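Side-chain contact in putative glycosyltransferase (Mannosyltransferase) involved in glycosylating the PBCV-1 major capsid protein (PDB 2P6W), which probably transfers a sugar from a UDP-sugar donor in a manganese-dependent reaction, as part of glycosylating the major capsid protein of a chlorella virus: residues T9-H14 against Q64-K69. Residues are numbered along the deposited sequence; the frame is centred on the assembly and turned at random.
Sequences TILSGH and QQAAEK
A66 is the residue of helix 59-69 that meets T9 and L11 of strand 8-13, an inner strand of the mixed sheet in this N-terminal GT-A domain, where helix packs on sheet in Rossmann-like fashion. Walking along 64-69, Q64 turns its side chain away from the strand. The end of Q65 leads away from the strand, and its NE2 donates a hydrogen bond to E43 OE1 at the end of the neighbouring strand 39-43. A66 then points its methyl toward the strand. The CA atoms of the two segments come nearest here, with 6.7 Å between L11 CA and A66 CA, a spacing that a side chain as short as alanine allows. Y41 of strand 39-43 also touches A66, while A67, one residue on, rests on F76 of strand 75-79; the helix therefore has footing on both strands that border 8-13. E68 N and K69 N bond back to Q64 O and Q65 O, continuing the helix as their side chains run out to the surface.

On the strand, L11 meets the A66 methyl with CB and with CD2, each 4.2 Å from A66 CB. With CG between the backbone N and the carbonyl carbon (chi1 60°), the branch that ends in CD2 lies beside that methyl. Two residues further, G13 binds UDP in another structure of this protein, though none is bound here. T9 divides its branches: chi1 -67° sets OG1 beside the backbone N, where it hydrogen-bonds T73 OG1, and CG2 anti to that N, which brings T9 CG2 to 4.2 Å from A66 CB.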
loop_
_atom_site.group_PDB
_atom_site.type_symbol
_atom_site.label_atom_id
_atom_site.label_comp_id
_atom_site.label_asym_id
_atom_site.label_seq_id
_atom_site.Cartn_x
_atom_site.Cartn_y
_atom_site.Cartn_z
ATOM N N THR A 9 4.290 -9.609 5.472
ATOM C CA THR A 9 4.348 -8.519 6.440
ATOM C C THR A 9 3.590 -7.348 5.850
ATOM O O THR A 9 3.954 -6.856 4.778
ATOM C CB THR A 9 5.802 -8.077 6.699
ATOM O OG1 THR A 9 6.499 -9.137 7.366
ATOM C CG2 THR A 9 5.877 -6.798 7.552
ATOM N N ILE A 10 2.525 -6.928 6.518
ATOM C CA ILE A 10 1.820 -5.729 6.094
ATOM C C ILE A 10 2.474 -4.568 6.802
ATOM O O ILE A 10 2.764 -4.656 8.000
ATOM C CB ILE A 10 0.311 -5.798 6.412
ATOM C CG1 ILE A 10 -0.270 -7.072 5.785
ATOM C CG2 ILE A 10 -0.411 -4.507 5.932
ATOM C CD1 ILE A 10 -1.765 -7.219 5.877
ATOM N N LEU A 11 2.702 -3.494 6.059
ATOM C CA LEU A 11 3.298 -2.292 6.646
ATOM C C LEU A 11 2.514 -1.054 6.263
ATOM O O LEU A 11 1.910 -0.971 5.190
ATOM C CB LEU A 11 4.780 -2.128 6.274
ATOM C CG LEU A 11 5.096 -2.019 4.783
ATOM C CD1 LEU A 11 6.231 -1.042 4.541
ATOM C CD2 LEU A 11 5.460 -3.373 4.216
ATOM N N SER A 12 2.553 -0.078 7.168
ATOM C CA SER A 12 1.920 1.209 6.936
ATOM C C SER A 12 2.542 2.185 7.900
ATOM O O SER A 12 3.568 1.875 8.540
ATOM C CB SER A 12 0.408 1.113 7.173
ATOM O OG SER A 12 -0.277 2.289 6.736
ATOM N N GLY A 13 1.924 3.352 8.032
ATOM C CA GLY A 13 2.406 4.332 9.004
ATOM C C GLY A 13 1.586 5.581 8.909
ATOM O O GLY A 13 0.901 5.798 7.906
ATOM N N HIS A 14 1.644 6.397 9.963
ATOM C CA HIS A 14 0.982 7.701 9.966
ATOM C C HIS A 14 1.537 8.549 11.081
ATOM O O HIS A 14 1.870 8.039 12.145
ATOM C CB HIS A 14 -0.529 7.596 10.147
ATOM C CG HIS A 14 -1.251 8.841 9.733
ATOM N ND1 HIS A 14 -1.660 9.067 8.435
ATOM C CD2 HIS A 14 -1.582 9.955 10.432
ATOM C CE1 HIS A 14 -2.239 10.252 8.358
ATOM N NE2 HIS A 14 -2.195 10.817 9.554
ATOM N N GLN A 64 12.186 -0.769 4.436
ATOM C CA GLN A 64 13.419 -1.243 5.062
ATOM C C GLN A 64 13.229 -1.457 6.572
ATOM O O GLN A 64 13.764 -2.397 7.141
ATOM C CB GLN A 64 14.655 -0.351 4.761
ATOM C CG GLN A 64 15.920 -0.902 5.496
ATOM C CD GLN A 64 17.274 -0.289 5.133
ATOM O OE1 GLN A 64 17.410 0.901 4.735
ATOM N NE2 GLN A 64 18.302 -1.098 5.320
ATOM N N GLN A 65 12.445 -0.588 7.205
ATOM C CA GLN A 65 12.124 -0.737 8.627
ATOM C C GLN A 65 11.452 -2.079 8.856
ATOM O O GLN A 65 11.805 -2.813 9.791
ATOM C CB GLN A 65 11.164 0.359 9.087
ATOM C CG GLN A 65 11.681 1.792 8.994
ATOM C CD GLN A 65 12.644 2.130 10.114
ATOM O OE1 GLN A 65 13.784 1.667 10.121
ATOM N NE2 GLN A 65 12.196 2.936 11.063
ATOM N N ALA A 66 10.477 -2.379 7.994
ATOM C CA ALA A 66 9.728 -3.646 8.079
ATOM C C ALA A 66 10.614 -4.866 7.832
ATOM O O ALA A 66 10.465 -5.896 8.491
ATOM C CB ALA A 66 8.568 -3.634 7.095
ATOM N N ALA A 67 11.517 -4.753 6.865
ATOM C CA ALA A 67 12.448 -5.838 6.557
ATOM C C ALA A 67 13.398 -6.106 7.713
ATOM O O ALA A 67 13.725 -7.263 7.995
ATOM C CB ALA A 67 13.243 -5.518 5.292
ATOM N N GLU A 68 13.869 -5.046 8.374
ATOM C CA GLU A 68 14.739 -5.246 9.533
ATOM C C GLU A 68 14.006 -5.948 10.678
ATOM O O GLU A 68 14.547 -6.849 11.334
ATOM C CB GLU A 68 15.308 -3.920 10.005
ATOM C CG GLU A 68 16.284 -4.087 11.172
ATOM C CD GLU A 68 17.031 -2.822 11.504
ATOM O OE1 GLU A 68 16.863 -1.829 10.775
ATOM O OE2 GLU A 68 17.782 -2.819 12.511
ATOM N N LYS A 69 12.763 -5.543 10.903
ATOM C CA LYS A 69 11.984 -6.085 12.015
ATOM C C LYS A 69 11.589 -7.519 11.725
ATOM O O LYS A 69 11.582 -8.367 12.641
ATOM C CB LYS A 69 10.755 -5.206 12.268
ATOM C CG LYS A 69 9.849 -5.629 13.420
ATOM C CD LYS A 69 10.527 -5.556 14.766
ATOM C CE LYS A 69 9.633 -6.154 15.854
ATOM N NZ LYS A 69 8.312 -5.455 15.986
#